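PDB 6Y56: uncharacterized protein, which is the nucleotidyltransferase toxin MenT4 of a Mycobacterium tuberculosis toxin-antitoxin system and probably acts by modifying tRNA acceptor stems. Local coordinates for residues A[29-33]-A[151-156]; A[137-142]-A[155-160]. One frame throughout, in Å; residues are numbered along the deposited sequence.

Contact 1: residues A[29-33]-A[151-156]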
ATOM      1  N   ASP A  29       9.324   9.439  -5.231  1.00 12.08           N
ATOM      2  CA  ASP A  29       9.787   9.046  -6.563  1.00 14.27           C
ATOM      3  C   ASP A  29      11.304   9.029  -6.621  1.00 13.25           C
ATOM      4  O   ASP A  29      11.906   8.156  -7.260  1.00 13.13           O
ATOM      5  CB  ASP A  29       9.284  10.013  -7.636  1.00 14.35           C
ATOM      6  CG  ASP A  29       7.785  10.009  -7.781  1.00 15.77           C
ATOM      7  OD1 ASP A  29       7.120   9.055  -7.311  1.00 16.34           O
ATOM      8  OD2 ASP A  29       7.273  10.968  -8.377  1.00 14.96           O
ATOM      9  N   HIS A  30      11.930  10.006  -5.971  1.00 13.00           N
ATOM     10  CA  HIS A  30      13.384  10.084  -5.937  1.00 14.41           C
ATOM     11  C   HIS A  30      13.973   8.923  -5.148  1.00 13.12           C
ATOM     12  O   HIS A  30      14.988   8.346  -5.556  1.00 14.06           O
ATOM     13  CB  HIS A  30      13.820  11.435  -5.357  1.00 13.93           C
ATOM     14  CG  HIS A  30      13.677  12.578  -6.316  1.00 15.02           C
ATOM     15  ND1 HIS A  30      12.456  13.011  -6.787  1.00 14.85           N
ATOM     16  CD2 HIS A  30      14.607  13.372  -6.902  1.00 16.45           C
ATOM     17  CE1 HIS A  30      12.639  14.019  -7.625  1.00 17.78           C
ATOM     18  NE2 HIS A  30      13.936  14.254  -7.713  1.00 17.74           N
ATOM     19  N   LEU A  31      13.346   8.558  -4.024  1.00 13.34           N
ATOM     20  CA  LEU A  31      13.827   7.435  -3.224  1.00 14.41           C
ATOM     21  C   LEU A  31      13.692   6.128  -3.990  1.00 13.70           C
ATOM     22  O   LEU A  31      14.609   5.297  -3.988  1.00 13.14           O
ATOM     23  CB  LEU A  31      13.049   7.373  -1.907  1.00 13.96           C
ATOM     24  CG  LEU A  31      13.403   6.303  -0.861  1.00 15.64           C
ATOM     25  CD1 LEU A  31      12.899   6.704   0.502  1.00 16.75           C
ATOM     26  CD2 LEU A  31      12.797   4.933  -1.193  1.00 23.96           C
ATOM     27  N   LEU A  32      12.556   5.937  -4.664  1.00 12.78           N
ATOM     28  CA  LEU A  32      12.352   4.720  -5.441  1.00 13.03           C
ATOM     29  C   LEU A  32      13.340   4.636  -6.596  1.00 12.56           C
ATOM     30  O   LEU A  32      13.845   3.549  -6.909  1.00 13.52           O
ATOM     31  CB  LEU A  32      10.898   4.649  -5.911  1.00 13.27           C
ATOM     32  CG  LEU A  32       9.881   4.388  -4.790  1.00 12.50           C
ATOM     33  CD1 LEU A  32       8.462   4.742  -5.246  1.00 13.29           C
ATOM     34  CD2 LEU A  32       9.947   2.945  -4.331  1.00 14.06           C
ATOM     35  N   TYR A  33      13.671   5.774  -7.206  1.00 13.44           N
ATOM     36  CA  TYR A  33      14.718   5.783  -8.224  1.00 13.88           C
ATOM     37  C   TYR A  33      16.046   5.319  -7.636  1.00 13.77           C
ATOM     38  O   TYR A  33      16.733   4.465  -8.208  1.00 14.14           O
ATOM     39  CB  TYR A  33      14.859   7.191  -8.808  1.00 16.01           C
ATOM     40  CG  TYR A  33      16.017   7.321  -9.783  1.00 16.30           C
ATOM     41  CD1 TYR A  33      15.972   6.702 -11.024  1.00 18.63           C
ATOM     42  CD2 TYR A  33      17.157   8.046  -9.458  1.00 19.52           C
ATOM     43  CE1 TYR A  33      17.020   6.803 -11.922  1.00 20.38           C
ATOM     44  CE2 TYR A  33      18.212   8.153 -10.362  1.00 20.53           C
ATOM     45  CZ  TYR A  33      18.130   7.524 -11.580  1.00 20.45           C
ATOM     46  OH  TYR A  33      19.169   7.627 -12.479  1.00 28.40           O
ATOM     47  N   TYR A 151      12.451  16.148 -13.224  1.00 18.89           N
ATOM     48  CA  TYR A 151      13.296  15.392 -12.305  1.00 19.11           C
ATOM     49  C   TYR A 151      14.751  15.330 -12.756  1.00 21.83           C
ATOM     50  O   TYR A 151      15.659  15.318 -11.917  1.00 21.95           O
ATOM     51  CB  TYR A 151      12.759  13.967 -12.143  1.00 17.45           C
ATOM     52  CG  TYR A 151      11.517  13.835 -11.286  1.00 15.39           C
ATOM     53  CD1 TYR A 151      10.900  14.948 -10.726  1.00 17.97           C
ATOM     54  CD2 TYR A 151      10.967  12.582 -11.039  1.00 14.28           C
ATOM     55  CE1 TYR A 151       9.759  14.816  -9.937  1.00 15.74           C
ATOM     56  CE2 TYR A 151       9.835  12.444 -10.266  1.00 15.74           C
ATOM     57  CZ  TYR A 151       9.243  13.553  -9.706  1.00 14.34           C
ATOM     58  OH  TYR A 151       8.116  13.393  -8.929  1.00 14.66           O
ATOM     59  N   GLY A 152      14.998  15.249 -14.058  1.00 21.95           N
ATOM     60  CA  GLY A 152      16.351  15.061 -14.542  1.00 26.60           C
ATOM     61  C   GLY A 152      16.817  13.619 -14.610  1.00 27.15           C
ATOM     62  O   GLY A 152      17.989  13.374 -14.924  1.00 28.76           O
ATOM     63  N   PHE A 153      15.948  12.660 -14.302  1.00 18.46           N
ATOM     64  CA  PHE A 153      16.196  11.246 -14.545  1.00 20.10           C
ATOM     65  C   PHE A 153      14.863  10.625 -14.930  1.00 17.96           C
ATOM     66  O   PHE A 153      13.805  11.204 -14.683  1.00 19.07           O
ATOM     67  CB  PHE A 153      16.749  10.541 -13.296  1.00 20.87           C
ATOM     68  CG  PHE A 153      15.945  10.800 -12.057  1.00 20.56           C
ATOM     69  CD1 PHE A 153      14.852  10.008 -11.745  1.00 18.13           C
ATOM     70  CD2 PHE A 153      16.266  11.856 -11.213  1.00 20.86           C
ATOM     71  CE1 PHE A 153      14.103  10.250 -10.609  1.00 18.68           C
ATOM     72  CE2 PHE A 153      15.516  12.103 -10.069  1.00 20.12           C
ATOM     73  CZ  PHE A 153      14.436  11.300  -9.774  1.00 18.68           C
ATOM     74  N   GLY A 154      14.926   9.453 -15.553  1.00 19.50           N
ATOM     75  CA  GLY A 154      13.727   8.696 -15.867  1.00 18.25           C
ATOM     76  C   GLY A 154      13.365   7.761 -14.723  1.00 17.65           C
ATOM     77  O   GLY A 154      14.232   7.155 -14.101  1.00 18.86           O
ATOM     78  N   LEU A 155      12.067   7.656 -14.455  1.00 17.60           N
ATOM     79  CA  LEU A 155      11.619   6.807 -13.364  1.00 15.61           C
ATOM     80  C   LEU A 155      11.739   5.332 -13.756  1.00 16.37           C
ATOM     81  O   LEU A 155      11.599   4.976 -14.929  1.00 18.29           O
ATOM     82  CB  LEU A 155      10.177   7.147 -13.000  1.00 15.46           C
ATOM     83  CG  LEU A 155      10.084   8.475 -12.235  1.00 16.08           C
ATOM     84  CD1 LEU A 155       8.666   9.002 -12.237  1.00 16.91           C
ATOM     85  CD2 LEU A 155      10.622   8.350 -10.811  1.00 17.44           C
ATOM     86  N   PRO A 156      11.993   4.458 -12.789  1.00 15.39           N
ATOM     87  CA  PRO A 156      12.246   3.049 -13.096  1.00 14.63           C
ATOM     88  C   PRO A 156      10.954   2.278 -13.326  1.00 15.62           C
ATOM     89  O   PRO A 156       9.848   2.754 -13.064  1.00 16.17           O
ATOM     90  CB  PRO A 156      12.914   2.553 -11.811  1.00 17.11           C
ATOM     91  CG  PRO A 156      12.275   3.384 -10.728  1.00 16.96           C
ATOM     92  CD  PRO A 156      12.179   4.752 -11.355  1.00 15.21           C
TER
HETATM   93  O   HOH W   1      15.242  16.078  -9.330  1.00 25.52           O
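An aromatic cluster of His30, Tyr33, Tyr151 and Phe153 packs the loop 151-156 against helix 19-38. Phe153 touches both helix rings, Tyr33 with a face and His30 with an edge; Tyr151 CB lies near the rim of its other face. With its CG between backbone N and carbonyl carbon (chi1 50°), the Phe153 ring lies on Tyr33 in a face-to-face stack, centroids 4.1 Å apart and planes at 18°, and Phe153 CB continues over the same tyrosine face toward CZ. The Phe153 edge, through CE2 and CZ, meets the face of His30 in a T-shaped pair with planes at 88°. His30 sends its own edge to Tyr151, where CE1 sits over the ring centre, 3.7 Å from Tyr151 CD1. Both ends of the imidazole are held: ND1 bonds to Val26 O, and NE2 shares a water with Tyr151 O, which fixes the ring's rotation. Tyr151 OH donates a short 2.6 Å bond to the anti lone pair of Asp29 OD2, and Asp29 OD1 pairs with Lys56. Leu155 CD2 packs against Asp29 CB at 3.8 Å, and Pro156 CD comes to the edge of Tyr33. Phe94 adds a ring against His30, while Leu31 and Leu32 reach strand 68-72.

Contact 2: residues A[137-142]-A[155-160]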
ATOM      1  N   SER A 137       4.731 -10.852  -8.979  1.00 12.81           N
ATOM      2  CA  SER A 137       4.617  -9.409  -9.131  1.00 13.32           C
ATOM      3  C   SER A 137       4.415  -9.037 -10.596  1.00 12.14           C
ATOM      4  O   SER A 137       4.661  -9.830 -11.515  1.00 14.52           O
ATOM      5  CB  SER A 137       5.890  -8.721  -8.639  1.00 13.50           C
ATOM      6  OG  SER A 137       7.039  -9.231  -9.285  1.00 15.88           O
ATOM      7  N   GLU A 138       3.981  -7.804 -10.798  1.00 12.18           N
ATOM      8  CA  GLU A 138       3.810  -7.225 -12.117  1.00 12.15           C
ATOM      9  C   GLU A 138       4.797  -6.084 -12.174  1.00 13.77           C
ATOM     10  O   GLU A 138       4.701  -5.103 -11.430  1.00 13.33           O
ATOM     11  CB  GLU A 138       2.392  -6.707 -12.268  1.00 14.52           C
ATOM     12  CG  GLU A 138       2.015  -6.313 -13.691  1.00 17.07           C
ATOM     13  CD  GLU A 138       0.598  -5.803 -13.852  1.00 19.66           C
ATOM     14  OE1 GLU A 138      -0.082  -5.581 -12.835  1.00 20.93           O
ATOM     15  OE2 GLU A 138       0.173  -5.633 -15.010  1.00 21.66           O
ATOM     16  N   LEU A 139       5.666  -6.166 -13.189  1.00 14.75           N
ATOM     17  CA  LEU A 139       6.682  -5.120 -13.479  1.00 14.90           C
ATOM     18  C   LEU A 139       5.958  -3.924 -14.101  1.00 15.16           C
ATOM     19  O   LEU A 139       5.469  -4.047 -15.239  1.00 21.23           O
ATOM     20  CB  LEU A 139       7.716  -5.682 -14.454  1.00 13.81           C
ATOM     21  CG  LEU A 139       8.874  -4.739 -14.764  1.00 14.38           C
ATOM     22  CD1 LEU A 139       9.701  -4.480 -13.516  1.00 13.79           C
ATOM     23  CD2 LEU A 139       9.742  -5.294 -15.882  1.00 18.05           C
ATOM     24  N   LEU A 140       5.943  -2.795 -13.399  1.00 13.11           N
ATOM     25  CA  LEU A 140       5.167  -1.637 -13.902  1.00 13.00           C
ATOM     26  C   LEU A 140       5.997  -0.357 -13.937  1.00 13.00           C
ATOM     27  O   LEU A 140       6.831  -0.138 -13.055  1.00 14.37           O
ATOM     28  CB  LEU A 140       3.978  -1.399 -12.963  1.00 14.60           C
ATOM     29  CG  LEU A 140       2.874  -2.454 -12.953  1.00 14.63           C
ATOM     30  CD1 LEU A 140       1.787  -2.067 -11.960  1.00 16.43           C
ATOM     31  CD2 LEU A 140       2.284  -2.626 -14.340  1.00 18.74           C
ATOM     32  N   ALA A 141       5.768   0.423 -14.985  1.00 13.89           N
ATOM     33  CA  ALA A 141       6.242   1.798 -15.046  1.00 14.18           C
ATOM     34  C   ALA A 141       5.411   2.694 -14.120  1.00 13.83           C
ATOM     35  O   ALA A 141       4.290   2.363 -13.731  1.00 16.22           O
ATOM     36  CB  ALA A 141       6.173   2.357 -16.481  1.00 15.23           C
ATOM     37  N   PHE A 142       5.990   3.836 -13.743  1.00 12.67           N
ATOM     38  CA  PHE A 142       5.209   4.863 -13.068  1.00 13.51           C
ATOM     39  C   PHE A 142       4.244   5.503 -14.062  1.00 14.88           C
ATOM     40  O   PHE A 142       4.584   5.706 -15.234  1.00 16.93           O
ATOM     41  CB  PHE A 142       6.128   5.973 -12.558  1.00 14.86           C
ATOM     42  CG  PHE A 142       6.912   5.613 -11.321  1.00 14.40           C
ATOM     43  CD1 PHE A 142       7.761   4.511 -11.277  1.00 15.17           C
ATOM     44  CD2 PHE A 142       6.800   6.397 -10.195  1.00 14.34           C
ATOM     45  CE1 PHE A 142       8.485   4.213 -10.107  1.00 16.48           C
ATOM     46  CE2 PHE A 142       7.522   6.112  -9.036  1.00 15.20           C
ATOM     47  CZ  PHE A 142       8.356   5.025  -8.991  1.00 15.85           C
ATOM     48  N   LEU A 155      12.067   7.656 -14.455  1.00 17.60           N
ATOM     49  CA  LEU A 155      11.619   6.807 -13.364  1.00 15.61           C
ATOM     50  C   LEU A 155      11.739   5.332 -13.756  1.00 16.37           C
ATOM     51  O   LEU A 155      11.599   4.976 -14.929  1.00 18.29           O
ATOM     52  CB  LEU A 155      10.177   7.147 -13.000  1.00 15.46           C
ATOM     53  CG  LEU A 155      10.084   8.475 -12.235  1.00 16.08           C
ATOM     54  CD1 LEU A 155       8.666   9.002 -12.237  1.00 16.91           C
ATOM     55  CD2 LEU A 155      10.622   8.350 -10.811  1.00 17.44           C
ATOM     56  N   PRO A 156      11.993   4.458 -12.789  1.00 15.39           N
ATOM     57  CA  PRO A 156      12.246   3.049 -13.096  1.00 14.63           C
ATOM     58  C   PRO A 156      10.954   2.278 -13.326  1.00 15.62           C
ATOM     59  O   PRO A 156       9.848   2.754 -13.064  1.00 16.17           O
ATOM     60  CB  PRO A 156      12.914   2.553 -11.811  1.00 17.11           C
ATOM     61  CG  PRO A 156      12.275   3.384 -10.728  1.00 16.96           C
ATOM     62  CD  PRO A 156      12.179   4.752 -11.355  1.00 15.21           C
ATOM     63  N   THR A 157      11.116   1.057 -13.816  1.00 15.43           N
ATOM     64  CA  THR A 157      10.055   0.070 -13.719  1.00 15.21           C
ATOM     65  C   THR A 157      10.336  -0.785 -12.496  1.00 14.74           C
ATOM     66  O   THR A 157      11.493  -1.101 -12.201  1.00 16.26           O
ATOM     67  CB  THR A 157       9.957  -0.797 -14.978  1.00 15.89           C
ATOM     68  OG1 THR A 157      11.192  -1.490 -15.227  1.00 17.63           O
ATOM     69  CG2 THR A 157       9.611   0.057 -16.181  1.00 17.83           C
ATOM     70  N   LEU A 158       9.273  -1.119 -11.761  1.00 14.22           N
ATOM     71  CA  LEU A 158       9.426  -1.825 -10.496  1.00 13.76           C
ATOM     72  C   LEU A 158       8.449  -2.988 -10.438  1.00 12.12           C
ATOM     73  O   LEU A 158       7.317  -2.868 -10.918  1.00 12.62           O
ATOM     74  CB  LEU A 158       9.115  -0.886  -9.319  1.00 15.35           C
ATOM     75  CG  LEU A 158      10.105   0.260  -9.096  1.00 15.46           C
ATOM     76  CD1 LEU A 158       9.580   1.140  -7.981  1.00 19.86           C
ATOM     77  CD2 LEU A 158      11.469  -0.292  -8.755  1.00 18.33           C
ATOM     78  N   PRO A 159       8.843  -4.111  -9.843  1.00 11.02           N
ATOM     79  CA  PRO A 159       7.875  -5.175  -9.550  1.00 12.35           C
ATOM     80  C   PRO A 159       6.914  -4.710  -8.473  1.00 12.21           C
ATOM     81  O   PRO A 159       7.321  -4.285  -7.390  1.00 12.27           O
ATOM     82  CB  PRO A 159       8.741  -6.341  -9.065  1.00 14.06           C
ATOM     83  CG  PRO A 159      10.023  -5.749  -8.715  1.00 19.59           C
ATOM     84  CD  PRO A 159      10.213  -4.462  -9.452  1.00 13.24           C
ATOM     85  N   VAL A 160       5.631  -4.808  -8.781  1.00 11.62           N
ATOM     86  CA  VAL A 160       4.554  -4.337  -7.922  1.00 12.02           C
ATOM     87  C   VAL A 160       3.622  -5.507  -7.623  1.00 11.30           C
ATOM     88  O   VAL A 160       3.443  -6.411  -8.447  1.00 12.60           O
ATOM     89  CB  VAL A 160       3.808  -3.167  -8.613  1.00 13.90           C
ATOM     90  CG1 VAL A 160       2.504  -2.788  -7.892  1.00 15.10           C
ATOM     91  CG2 VAL A 160       4.726  -1.944  -8.731  1.00 14.68           C
TER
HETATM   92  O   HOH W   2       8.487   4.488 -15.014  1.00 19.03           O
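Strands 138-141 and 157-160 run antiparallel as a twisted two-stranded ribbon, their directions 141° apart and their axes 4.3 Å apart at closest. Glu138-Val160 and Leu140-Leu158 are the hydrogen-bonded pairs, each with two reciprocal N-H to O bonds. Glu138 N to Val160 O is nearly straight, 173° at the hydrogen, and lies in the carbonyl plane; the return bond, Val160 N to Glu138 O at 2.8 Å, comes from well above the Glu138 carbonyl plane. Leu139 faces Pro159 in a non-hydrogen-bonded pair, as suits a proline without an N-H. At the loop end, one water bridges the two segments, accepting from Phe142 N and donating to Pro156 O.

A chi1 of -176° turns the Leu139 branch away from its own N, and CD1 lies across the neighbouring strand, 3.8 Å from Thr157 OG1 and 4.1 Å from Pro159 CD. On the other face, Leu140 CD1 meets Val160 CB at 4.1 Å, side chains at about a right angle. The buried Phe142 ring packs at the loop end of the ribbon: Leu155 CB lies over one face, Pro156 O approaches the edge 3.3 Å from CD1, and Leu158 CD1 touches CE1 at 3.9 Å. Ser137 OG bonds to Asp43, and Glu138 OE1 forms a salt bridge with Arg58. The pair is a long-looped beta hairpin packed on helix 50-59, with Pro159 backbone-bonded to Phe48 of strand 47-49.

Overall arrangement
Contacts 1 and 2 share Leu155 and Pro156: the connection between the two strands packs on helix 19-38 in contact 1, then enters the second strand in contact 2. Both are partly buried. Contact 1 relies on rings and a few side-chain polar bonds, with Asp29 and His30 buried and Tyr33 and Phe153 partly exposed. Contact 2 is held chiefly by backbone bonds; the face with Leu139 and Thr157 is the more exposed, the one with Leu158 and Val160 the more buried. Phe142 joins them, its CE2 3.4 Å from Asp29 OD1 and its CZ touching Leu32 CD1, so hairpin and helix meet in one continuous packing.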